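Long-range contacts in beta-d-glucoside glucohydrolase (Hypocrea jecorina, PDB 3ZZ1), which probably catalyses the hydrolysis of terminal, non-reducing beta-D-glucosyl residues with release of beta-D-glucose, as a family 3 glycoside hydrolase: residues G554-Y559 / R645-Q650; Q634-Y639 / A699-I704. One frame throughout, in Å; residues are numbered along the deposited sequence.

Contact 1: residues G554-Y559 / R645-Q650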
# COMPACT_ATOMS: atom_id res chain seq x y z
N GLY A 554 -19.19 4.86 -7.19
CA GLY A 554 -19.46 3.55 -6.58
C GLY A 554 -18.32 2.58 -6.77
O GLY A 554 -17.17 2.88 -6.44
N LEU A 555 -18.63 1.40 -7.31
CA LEU A 555 -17.65 0.33 -7.50
C LEU A 555 -16.67 0.57 -8.65
O LEU A 555 -15.69 -0.16 -8.78
CB LEU A 555 -18.36 -1.00 -7.72
CG LEU A 555 -19.20 -1.58 -6.58
CD1 LEU A 555 -19.90 -2.84 -7.08
CD2 LEU A 555 -18.33 -1.87 -5.35
N PHE A 556 -16.93 1.59 -9.47
CA PHE A 556 -16.19 1.80 -10.71
C PHE A 556 -15.07 2.83 -10.55
O PHE A 556 -15.22 3.98 -10.95
CB PHE A 556 -17.16 2.20 -11.84
CG PHE A 556 -18.18 1.15 -12.18
CD1 PHE A 556 -19.31 0.97 -11.38
CD2 PHE A 556 -18.02 0.34 -13.30
CE1 PHE A 556 -20.26 -0.00 -11.68
CE2 PHE A 556 -18.96 -0.63 -13.62
CZ PHE A 556 -20.09 -0.81 -12.81
N ILE A 557 -13.97 2.39 -9.95
CA ILE A 557 -12.76 3.22 -9.82
C ILE A 557 -11.64 2.69 -10.71
O ILE A 557 -11.61 1.50 -11.06
CB ILE A 557 -12.27 3.34 -8.34
CG1 ILE A 557 -11.76 2.00 -7.80
CG2 ILE A 557 -13.39 3.93 -7.46
CD1 ILE A 557 -10.95 2.10 -6.49
N ASP A 558 -10.73 3.58 -11.09
CA ASP A 558 -9.56 3.25 -11.91
C ASP A 558 -9.95 2.39 -13.12
O ASP A 558 -10.83 2.78 -13.89
CB ASP A 558 -8.46 2.60 -11.05
CG ASP A 558 -7.10 2.59 -11.75
OD1 ASP A 558 -6.37 3.61 -11.71
OD2 ASP A 558 -6.74 1.54 -12.31
N TYR A 559 -9.32 1.22 -13.28
CA TYR A 559 -9.51 0.40 -14.48
C TYR A 559 -10.95 -0.06 -14.71
O TYR A 559 -11.35 -0.31 -15.84
CB TYR A 559 -8.54 -0.79 -14.50
CG TYR A 559 -8.84 -1.92 -13.53
CD1 TYR A 559 -9.65 -2.99 -13.91
CD2 TYR A 559 -8.28 -1.94 -12.25
CE1 TYR A 559 -9.92 -4.04 -13.03
CE2 TYR A 559 -8.55 -2.98 -11.36
CZ TYR A 559 -9.38 -4.03 -11.77
OH TYR A 559 -9.65 -5.07 -10.91
N ARG A 645 -25.33 -4.93 -10.81
CA ARG A 645 -24.30 -4.26 -11.60
C ARG A 645 -22.93 -4.32 -10.92
O ARG A 645 -22.75 -3.85 -9.80
CB ARG A 645 -24.69 -2.81 -11.89
CG ARG A 645 -23.82 -2.14 -12.95
CD ARG A 645 -24.39 -0.82 -13.40
NE ARG A 645 -23.49 -0.14 -14.33
CZ ARG A 645 -22.81 0.97 -14.06
NH1 ARG A 645 -22.92 1.57 -12.88
NH2 ARG A 645 -22.02 1.50 -14.98
N THR A 646 -21.99 -4.94 -11.64
CA THR A 646 -20.63 -5.15 -11.16
C THR A 646 -19.66 -4.70 -12.27
O THR A 646 -20.01 -4.79 -13.45
CB THR A 646 -20.39 -6.64 -10.79
OG1 THR A 646 -21.54 -7.16 -10.11
CG2 THR A 646 -19.18 -6.81 -9.88
N PRO A 647 -18.46 -4.20 -11.90
CA PRO A 647 -17.51 -3.88 -12.98
C PRO A 647 -17.27 -5.07 -13.92
O PRO A 647 -17.22 -6.21 -13.46
CB PRO A 647 -16.23 -3.54 -12.23
CG PRO A 647 -16.71 -2.92 -10.97
CD PRO A 647 -18.01 -3.63 -10.62
N PRO A 648 -17.10 -4.81 -15.24
CA PRO A 648 -16.99 -5.89 -16.22
C PRO A 648 -15.88 -6.90 -15.88
O PRO A 648 -16.08 -8.10 -16.06
CB PRO A 648 -16.70 -5.17 -17.54
CG PRO A 648 -16.32 -3.78 -17.17
CD PRO A 648 -16.99 -3.48 -15.87
N LYS A 649 -14.75 -6.40 -15.39
CA LYS A 649 -13.63 -7.24 -14.97
C LYS A 649 -13.18 -6.90 -13.56
O LYS A 649 -13.13 -5.72 -13.17
CB LYS A 649 -12.45 -7.09 -15.92
CG LYS A 649 -12.57 -7.85 -17.22
CD LYS A 649 -11.37 -7.57 -18.11
CE LYS A 649 -11.70 -7.82 -19.57
NZ LYS A 649 -10.59 -7.35 -20.46
N GLN A 650 -12.82 -7.94 -12.80
CA GLN A 650 -12.28 -7.78 -11.45
C GLN A 650 -11.09 -8.71 -11.24
O GLN A 650 -11.19 -9.91 -11.49
CB GLN A 650 -13.35 -8.07 -10.39
CG GLN A 650 -14.45 -7.02 -10.28
CD GLN A 650 -15.32 -7.24 -9.05
OE1 GLN A 650 -15.15 -6.58 -8.03
NE2 GLN A 650 -16.24 -8.19 -9.15
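Phe556 and Pro647 mark the closest approach of two irregular backbone runs, their CA atoms 6.3 Å apart, while Tyr559 and Lys649 stand farther from each other where helix 559-564 and strand 650-659 begin. The Phe556 ring carries most of the contact, held between two residues of 645-650. Its chi1 of -62°, with CG anti to the carbonyl carbon, sends the ring across to the other loop. Over one face lies the guanidinium of Arg645, a cation-pi stack with centres 4.1 Å apart and planes only 20° off parallel. The overlap is offset: Phe556 CZ sits over the middle of the guanidinium, 3.5 Å from Arg645 CZ, whereas the guanidinium lies toward the rim of the ring. An extended chain from CG to NE carries the Arg645 head group there, and NH2 also forms a salt bridge with Asp564. Over the opposite face comes the proline ring of Pro647, a CH-pi contact with CG 4.2 Å from the Phe556 ring centroid and 12° off its normal. The same proline packs against Leu555, whose CB is 3.9 Å from Pro647 CD, the two side chains crossing at about a right angle. Farther along, Tyr559 CE1 lies 3.6 Å from Lys649 O. Tyr559 OH comes within 3.8 Å of Gln650 CA, with hydrogen bonds to Asp133 OD1 and Leu651 N holding it there. Helix 178-194 packs on Leu555, and its Arg179 hydrogen-bonds Arg645 O. The segments thus join the family 3 C-terminal domain to the fibronectin type III-like domain through apolar and cation-pi packing; pairing with Asp564 probably lets Arg645 lie flat on the buried ring while its charge stays balanced.

Contact 2: residues Q634-Y639 / A699-I704; sequences QLYITY and ASSRDI
Tyr636, its CG anti to the carbonyl carbon (chi1 -67°), sends its ring against the loop Ser700-Ser701, within the fibronectin type III-like domain, where 699-703 forms the turn of a beta hairpin joining strands 691-698 and 704-712. Ring atom CE2 is 3.5 Å from Ser700 O, and CZ is 3.6 Å from Ser701 CA. Nearer the root of the ring, Tyr636 CD2 meets the methyl Ile704 CD1 at 4.1 Å. Gln634, two residues back on the same strand, lays its amide beside the turn, OE1 3.4 Å from Ser700 CA. Tyr636 OH donates to Gln634 OE1 at 2.6 Å, in the carbonyl plane with a C=O...donor angle of 147°. The other end of that amide, NE2, is bonded to Gly574 O, which fixes its rotation. A leucine in place of Tyr636 would probably leave Gln634 OE1 without its hydroxyl donor and open a gap beside Ser701. Farther out, Ser701 OG bonds to Phe573 O and Ser700 OG to Glu572 OE2, tying the turn to the loop that also supplies Gly574. Ser700 OG also accepts from Arg702 N at 3.1 Å, an ST turn, and from Asp703 N at 2.8 Å, which fits an ST motif.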
# COMPACT_ATOMS: atom_id res chain seq x y z
N GLN A 634 -2.26 -12.66 -14.70
CA GLN A 634 -3.38 -12.11 -13.94
C GLN A 634 -4.69 -12.81 -14.29
O GLN A 634 -4.95 -13.10 -15.46
CB GLN A 634 -3.49 -10.60 -14.20
CG GLN A 634 -2.30 -9.80 -13.67
CD GLN A 634 -2.02 -8.54 -14.47
OE1 GLN A 634 -2.92 -7.77 -14.76
NE2 GLN A 634 -0.76 -8.33 -14.80
N LEU A 635 -5.48 -13.10 -13.27
CA LEU A 635 -6.83 -13.63 -13.45
C LEU A 635 -7.85 -12.52 -13.24
O LEU A 635 -7.82 -11.82 -12.22
CB LEU A 635 -7.10 -14.79 -12.49
CG LEU A 635 -8.55 -15.28 -12.29
CD1 LEU A 635 -9.11 -15.90 -13.55
CD2 LEU A 635 -8.64 -16.26 -11.14
N TYR A 636 -8.74 -12.35 -14.22
CA TYR A 636 -9.85 -11.41 -14.11
C TYR A 636 -11.17 -12.14 -14.25
O TYR A 636 -11.35 -12.97 -15.15
CB TYR A 636 -9.73 -10.27 -15.14
CG TYR A 636 -8.54 -9.36 -14.89
CD1 TYR A 636 -8.66 -8.23 -14.07
CD2 TYR A 636 -7.29 -9.63 -15.46
CE1 TYR A 636 -7.57 -7.40 -13.83
CE2 TYR A 636 -6.20 -8.81 -15.23
CZ TYR A 636 -6.34 -7.69 -14.41
OH TYR A 636 -5.25 -6.87 -14.18
N ILE A 637 -12.09 -11.86 -13.33
CA ILE A 637 -13.39 -12.52 -13.33
C ILE A 637 -14.50 -11.53 -13.70
O ILE A 637 -14.52 -10.38 -13.25
CB ILE A 637 -13.67 -13.26 -11.99
CG1 ILE A 637 -12.59 -14.33 -11.74
CG2 ILE A 637 -15.05 -13.92 -12.00
CD1 ILE A 637 -12.83 -15.20 -10.51
N THR A 638 -15.39 -11.99 -14.59
CA THR A 638 -16.61 -11.28 -14.95
C THR A 638 -17.77 -12.05 -14.32
O THR A 638 -17.93 -13.24 -14.56
CB THR A 638 -16.77 -11.22 -16.49
OG1 THR A 638 -15.68 -10.47 -17.05
CG2 THR A 638 -18.10 -10.58 -16.91
N TYR A 639 -18.56 -11.37 -13.49
CA TYR A 639 -19.69 -12.00 -12.81
C TYR A 639 -20.84 -12.22 -13.79
O TYR A 639 -20.90 -11.54 -14.82
CB TYR A 639 -20.15 -11.13 -11.63
CG TYR A 639 -19.30 -11.25 -10.37
CD1 TYR A 639 -17.90 -11.37 -10.44
CD2 TYR A 639 -19.89 -11.22 -9.11
CE1 TYR A 639 -17.13 -11.48 -9.28
CE2 TYR A 639 -19.12 -11.32 -7.95
CZ TYR A 639 -17.74 -11.45 -8.05
OH TYR A 639 -16.98 -11.55 -6.90
N ALA A 699 -1.82 -10.96 -19.57
CA ALA A 699 -0.62 -10.22 -19.18
C ALA A 699 -0.93 -8.85 -18.58
O ALA A 699 -0.02 -8.15 -18.13
CB ALA A 699 0.33 -10.08 -20.37
N SER A 700 -2.22 -8.48 -18.59
CA SER A 700 -2.72 -7.20 -18.06
C SER A 700 -4.26 -7.24 -18.05
O SER A 700 -4.86 -8.24 -18.44
CB SER A 700 -2.22 -6.01 -18.89
OG SER A 700 -2.99 -5.81 -20.07
N SER A 701 -4.89 -6.14 -17.62
CA SER A 701 -6.36 -6.04 -17.61
C SER A 701 -6.95 -5.90 -19.02
O SER A 701 -8.15 -6.07 -19.22
CB SER A 701 -6.83 -4.89 -16.71
OG SER A 701 -6.29 -3.65 -17.14
N ARG A 702 -6.10 -5.58 -20.00
CA ARG A 702 -6.52 -5.46 -21.40
C ARG A 702 -5.93 -6.57 -22.29
O ARG A 702 -6.55 -6.98 -23.27
CB ARG A 702 -6.18 -4.08 -21.97
CG ARG A 702 -6.98 -2.91 -21.38
CD ARG A 702 -8.41 -2.83 -21.92
NE ARG A 702 -9.23 -1.92 -21.14
CZ ARG A 702 -9.58 -0.69 -21.51
NH1 ARG A 702 -9.20 -0.20 -22.68
NH2 ARG A 702 -10.34 0.05 -20.71
N ASP A 703 -4.74 -7.04 -21.92
CA ASP A 703 -4.03 -8.08 -22.67
C ASP A 703 -4.45 -9.48 -22.20
O ASP A 703 -3.67 -10.20 -21.58
CB ASP A 703 -2.51 -7.89 -22.52
CG ASP A 703 -1.70 -8.66 -23.56
OD1 ASP A 703 -2.27 -9.42 -24.37
OD2 ASP A 703 -0.46 -8.49 -23.56
N ILE A 704 -5.70 -9.84 -22.49
CA ILE A 704 -6.23 -11.15 -22.15
C ILE A 704 -5.80 -12.17 -23.20
O ILE A 704 -6.05 -11.99 -24.40
CB ILE A 704 -7.78 -11.14 -21.97
CG1 ILE A 704 -8.21 -10.07 -20.95
CG2 ILE A 704 -8.30 -12.53 -21.57
CD1 ILE A 704 -7.71 -10.28 -19.53

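Overall arrangement
The two contacts lie about 13 Å apart, centre to centre, on the same side of the chain's centre. Their segments alternate in sequence: 554-559, 634-639, 645-650, then 699-704. The middle two flank one loop, leaving strand 629-638 and entering its antiparallel neighbour 650-659, where Gln650 O probably accepts from Ile637 N. Pro648 O is likewise 2.6 Å from Thr638 OG1, and Lys649 NZ bonds Ser701 O. The loop between those strands and the hairpin turn 699-703 of contact 2 both meet the family 3 C-terminal domain, so the two contacts contribute to one interface: Arg702 forms a salt bridge with Asp563 of helix 559-564, which begins in contact 1.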